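Local structure of germination protein YpeB (Bacillus megaterium QM B1551, 5BOI) at residues S36-L47 against Y59-L70. The protein takes part in the germination of Bacillus spores, where its PepSY-containing C-terminal part, the piece in this crystal, is thought to be inhibitory. Numbering follows the deposited sequence.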
loop_
_atom_site.group_PDB
_atom_site.type_symbol
_atom_site.label_atom_id
_atom_site.label_comp_id
_atom_site.label_asym_id
_atom_site.label_seq_id
_atom_site.Cartn_x
_atom_site.Cartn_y
_atom_site.Cartn_z
ATOM N N SER A 36 -13.319 13.153 15.509
ATOM C CA SER A 36 -14.525 12.693 14.825
ATOM C C SER A 36 -15.754 12.815 15.732
ATOM O O SER A 36 -15.681 12.553 16.930
ATOM C CB SER A 36 -14.354 11.247 14.345
ATOM O OG SER A 36 -14.019 10.383 15.417
ATOM N N GLY A 37 -16.881 13.222 15.152
ATOM C CA GLY A 37 -18.109 13.414 15.907
ATOM C C GLY A 37 -18.773 12.117 16.340
ATOM O O GLY A 37 -18.263 11.029 16.075
ATOM N N LYS A 38 -19.917 12.233 17.008
ATOM C CA LYS A 38 -20.630 11.071 17.523
ATOM C C LYS A 38 -21.403 10.346 16.423
ATOM O O LYS A 38 -21.841 9.205 16.610
ATOM C CB LYS A 38 -21.572 11.484 18.662
ATOM C CG LYS A 38 -21.885 12.974 18.719
ATOM C CD LYS A 38 -22.560 13.361 20.033
ATOM C CE LYS A 38 -21.545 13.310 21.168
ATOM N NZ LYS A 38 -21.983 13.995 22.413
ATOM N N ASP A 39 -21.555 11.002 15.275
ATOM C CA ASP A 39 -22.205 10.380 14.130
ATOM C C ASP A 39 -21.171 9.541 13.365
ATOM O O ASP A 39 -21.525 8.618 12.630
ATOM C CB ASP A 39 -22.831 11.446 13.221
ATOM C CG ASP A 39 -23.707 10.855 12.118
ATOM O OD1 ASP A 39 -23.928 9.626 12.107
ATOM O OD2 ASP A 39 -24.170 11.625 11.250
ATOM N N ALA A 40 -19.892 9.860 13.559
ATOM C CA ALA A 40 -18.808 9.222 12.808
ATOM C C ALA A 40 -18.844 7.697 12.860
ATOM O O ALA A 40 -19.207 7.105 13.877
ATOM C CB ALA A 40 -17.456 9.720 13.310
ATOM N N ASP A 41 -18.471 7.073 11.747
ATOM C CA ASP A 41 -18.349 5.621 11.673
ATOM C C ASP A 41 -17.054 5.153 12.338
ATOM O O ASP A 41 -16.991 4.058 12.899
ATOM C CB ASP A 41 -18.388 5.148 10.215
ATOM C CG ASP A 41 -19.702 5.469 9.526
ATOM O OD1 ASP A 41 -20.750 5.481 10.207
ATOM O OD2 ASP A 41 -19.687 5.706 8.299
ATOM N N TYR A 42 -16.019 5.988 12.266
ATOM C CA TYR A 42 -14.712 5.642 12.815
ATOM C C TYR A 42 -14.185 6.724 13.748
ATOM O O TYR A 42 -14.349 7.916 13.491
ATOM C CB TYR A 42 -13.704 5.401 11.689
ATOM C CG TYR A 42 -14.025 4.208 10.818
ATOM C CD1 TYR A 42 -13.659 2.924 11.202
ATOM C CD2 TYR A 42 -14.692 4.368 9.609
ATOM C CE1 TYR A 42 -13.952 1.831 10.405
ATOM C CE2 TYR A 42 -14.988 3.282 8.808
ATOM C CZ TYR A 42 -14.615 2.017 9.212
ATOM O OH TYR A 42 -14.907 0.933 8.415
ATOM N N GLU A 43 -13.546 6.296 14.832
ATOM C CA GLU A 43 -12.958 7.228 15.781
ATOM C C GLU A 43 -11.565 7.612 15.315
ATOM O O GLU A 43 -10.625 6.821 15.407
ATOM C CB GLU A 43 -12.918 6.619 17.178
ATOM C CG GLU A 43 -14.297 6.387 17.765
ATOM C CD GLU A 43 -14.248 5.788 19.152
ATOM O OE1 GLU A 43 -13.669 4.690 19.307
ATOM O OE2 GLU A 43 -14.799 6.410 20.084
ATOM N N VAL A 44 -11.445 8.833 14.807
ATOM C CA VAL A 44 -10.218 9.296 14.166
ATOM C C VAL A 44 -9.910 10.750 14.545
ATOM O O VAL A 44 -10.827 11.556 14.730
ATOM C CB VAL A 44 -10.331 9.156 12.621
ATOM C CG1 VAL A 44 -9.216 9.900 11.902
ATOM C CG2 VAL A 44 -10.346 7.689 12.211
ATOM N N TYR A 45 -8.624 11.070 14.690
ATOM C CA TYR A 45 -8.178 12.455 14.813
ATOM C C TYR A 45 -7.719 13.013 13.470
ATOM O O TYR A 45 -6.754 12.520 12.887
ATOM C CB TYR A 45 -7.036 12.583 15.824
ATOM C CG TYR A 45 -7.430 12.231 17.236
ATOM C CD1 TYR A 45 -8.103 13.151 18.029
ATOM C CD2 TYR A 45 -7.083 11.010 17.797
ATOM C CE1 TYR A 45 -8.468 12.848 19.322
ATOM C CE2 TYR A 45 -7.430 10.704 19.102
ATOM C CZ TYR A 45 -8.125 11.627 19.856
ATOM O OH TYR A 45 -8.484 11.336 21.149
ATOM N N SER A 46 -8.412 14.035 12.980
ATOM C CA SER A 46 -8.038 14.684 11.722
ATOM C C SER A 46 -7.109 15.862 11.979
ATOM O O SER A 46 -7.505 16.850 12.598
ATOM C CB SER A 46 -9.276 15.161 10.959
ATOM O OG SER A 46 -9.854 14.111 10.206
ATOM N N LEU A 47 -5.881 15.760 11.487
ATOM C CA LEU A 47 -4.883 16.792 11.720
ATOM C C LEU A 47 -4.622 17.603 10.462
ATOM O O LEU A 47 -4.612 17.062 9.352
ATOM C CB LEU A 47 -3.570 16.179 12.215
ATOM C CG LEU A 47 -3.495 15.643 13.646
ATOM C CD1 LEU A 47 -4.467 14.496 13.882
ATOM C CD2 LEU A 47 -2.082 15.190 13.939
ATOM N N TYR A 59 -2.385 16.892 5.700
ATOM C CA TYR A 59 -3.536 16.342 6.390
ATOM C C TYR A 59 -3.223 14.920 6.817
ATOM O O TYR A 59 -2.750 14.113 6.021
ATOM C CB TYR A 59 -4.774 16.381 5.492
ATOM C CG TYR A 59 -4.996 17.735 4.855
ATOM C CD1 TYR A 59 -4.356 18.083 3.667
ATOM C CD2 TYR A 59 -5.825 18.676 5.450
ATOM C CE1 TYR A 59 -4.549 19.327 3.083
ATOM C CE2 TYR A 59 -6.024 19.917 4.874
ATOM C CZ TYR A 59 -5.383 20.238 3.692
ATOM O OH TYR A 59 -5.576 21.473 3.117
ATOM N N MET A 60 -3.485 14.619 8.077
ATOM C CA MET A 60 -3.154 13.314 8.599
ATOM C C MET A 60 -4.247 12.792 9.502
ATOM O O MET A 60 -4.748 13.507 10.371
ATOM C CB MET A 60 -1.835 13.359 9.365
ATOM C CG MET A 60 -1.442 11.990 9.904
ATOM S SD MET A 60 0.274 11.915 10.453
ATOM C CE MET A 60 0.451 10.156 10.766
ATOM N N ASP A 61 -4.609 11.534 9.296
ATOM C CA ASP A 61 -5.588 10.894 10.146
ATOM C C ASP A 61 -4.932 9.791 10.971
ATOM O O ASP A 61 -4.122 8.999 10.474
ATOM C CB ASP A 61 -6.744 10.346 9.311
ATOM C CG ASP A 61 -7.580 11.456 8.681
ATOM O OD1 ASP A 61 -8.487 11.972 9.366
ATOM O OD2 ASP A 61 -7.333 11.814 7.507
ATOM N N ILE A 62 -5.272 9.771 12.248
ATOM C CA ILE A 62 -4.758 8.780 13.178
ATOM C C ILE A 62 -5.928 8.196 13.955
ATOM O O ILE A 62 -6.892 8.897 14.261
ATOM C CB ILE A 62 -3.724 9.389 14.146
ATOM C CG1 ILE A 62 -2.704 10.238 13.377
ATOM C CG2 ILE A 62 -3.052 8.309 14.981
ATOM C CD1 ILE A 62 -1.492 10.637 14.185
ATOM N N THR A 63 -5.852 6.910 14.257
ATOM C CA THR A 63 -6.937 6.244 14.957
ATOM C C THR A 63 -6.980 6.722 16.405
ATOM O O THR A 63 -5.952 6.771 17.081
ATOM C CB THR A 63 -6.783 4.712 14.902
ATOM O OG1 THR A 63 -5.494 4.339 15.406
ATOM C CG2 THR A 63 -6.896 4.235 13.469
ATOM N N GLN A 64 -8.171 7.097 16.864
ATOM C CA GLN A 64 -8.350 7.508 18.247
ATOM C C GLN A 64 -7.904 6.366 19.158
ATOM O O GLN A 64 -7.328 6.590 20.228
ATOM C CB GLN A 64 -9.806 7.895 18.525
ATOM C CG GLN A 64 -10.216 9.249 17.959
ATOM C CD GLN A 64 -11.609 9.672 18.389
ATOM O OE1 GLN A 64 -12.445 10.033 17.559
ATOM N NE2 GLN A 64 -11.862 9.637 19.692
ATOM N N LYS A 65 -8.163 5.145 18.711
ATOM C CA LYS A 65 -7.695 3.967 19.407
ATOM C C LYS A 65 -6.328 3.518 18.895
ATOM O O LYS A 65 -6.112 3.347 17.689
ATOM C CB LYS A 65 -8.741 2.861 19.275
ATOM C CG LYS A 65 -8.897 2.296 17.878
ATOM C CD LYS A 65 -9.909 1.156 17.779
ATOM C CE LYS A 65 -10.042 0.331 19.050
ATOM N NZ LYS A 65 -11.312 -0.447 18.957
ATOM N N GLY A 66 -5.374 3.408 19.813
ATOM C CA GLY A 66 -4.055 2.886 19.484
ATOM C C GLY A 66 -3.119 3.802 18.710
ATOM O O GLY A 66 -1.961 3.452 18.489
ATOM N N GLY A 67 -3.620 4.959 18.280
ATOM C CA GLY A 67 -2.802 5.935 17.580
ATOM C C GLY A 67 -2.051 5.418 16.362
ATOM O O GLY A 67 -0.838 5.604 16.245
ATOM N N TYR A 68 -2.779 4.772 15.453
ATOM C CA TYR A 68 -2.203 4.206 14.238
ATOM C C TYR A 68 -2.176 5.217 13.108
ATOM O O TYR A 68 -3.182 5.878 12.862
ATOM C CB TYR A 68 -3.006 2.988 13.795
ATOM C CG TYR A 68 -2.492 1.672 14.323
ATOM C CD1 TYR A 68 -1.461 1.001 13.682
ATOM C CD2 TYR A 68 -3.044 1.097 15.463
ATOM C CE1 TYR A 68 -0.995 -0.209 14.157
ATOM C CE2 TYR A 68 -2.587 -0.109 15.948
ATOM C CZ TYR A 68 -1.562 -0.758 15.292
ATOM O OH TYR A 68 -1.109 -1.960 15.779
ATOM N N PRO A 69 -1.033 5.335 12.406
ATOM C CA PRO A 69 -1.030 6.202 11.226
ATOM C C PRO A 69 -1.955 5.602 10.196
ATOM O O PRO A 69 -1.676 4.527 9.670
ATOM C CB PRO A 69 0.425 6.175 10.745
ATOM C CG PRO A 69 1.208 5.547 11.852
ATOM C CD PRO A 69 0.257 4.655 12.591
ATOM N N LEU A 70 -3.060 6.279 9.926
ATOM C CA LEU A 70 -4.066 5.737 9.029
ATOM C C LEU A 70 -3.949 6.278 7.604
ATOM O O LEU A 70 -3.980 5.517 6.638
ATOM C CB LEU A 70 -5.448 6.046 9.589
ATOM C CG LEU A 70 -6.626 5.343 8.932
ATOM C CD1 LEU A 70 -6.537 3.831 9.149
ATOM C CD2 LEU A 70 -7.911 5.916 9.496
#
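Q64 holds CG opposite its carbonyl carbon (chi1 -75°) and then runs extended, crossing Y45 at about a right angle; S36 turns OG in between its own N and carbonyl carbon (chi1 56°), aimed at the amide. The Q64 methylene CG lies over one face of the Y45 ring in a CH-pi contact, 3.7 Å from the centroid and displaced toward the rim near CE2. Beyond it, OE1 accepts a 2.7 Å hydrogen bond from S36 OG, nearly in line with the C=O. Glutamine suits this place, with aliphatic length for the ring and a neutral acceptor for the serine; an alanine here would probably take the methylene off that ring face and leave the S36 hydroxyl without its amide mate. Just past the antiparallel ladder, Q64 N donates to E43 O at 2.9 Å from above the carbonyl plane; within it, Y45–I62 and L47–M60 are hydrogen-bonded pairs. At the non-hydrogen-bonded pair S46–D61, the small serine donates OG to D61 OD1 at 2.7 Å, while V44 CG1 rests against the same oxygen. On the other face Y45, L47, M60 and I62 meet helix 12-22, and Y45 OH bonds V10 O. Neutral hydrogen bonds thus hold the Q64 end of this PepSY-clan hairpin, largely apolar packing its helix-facing side.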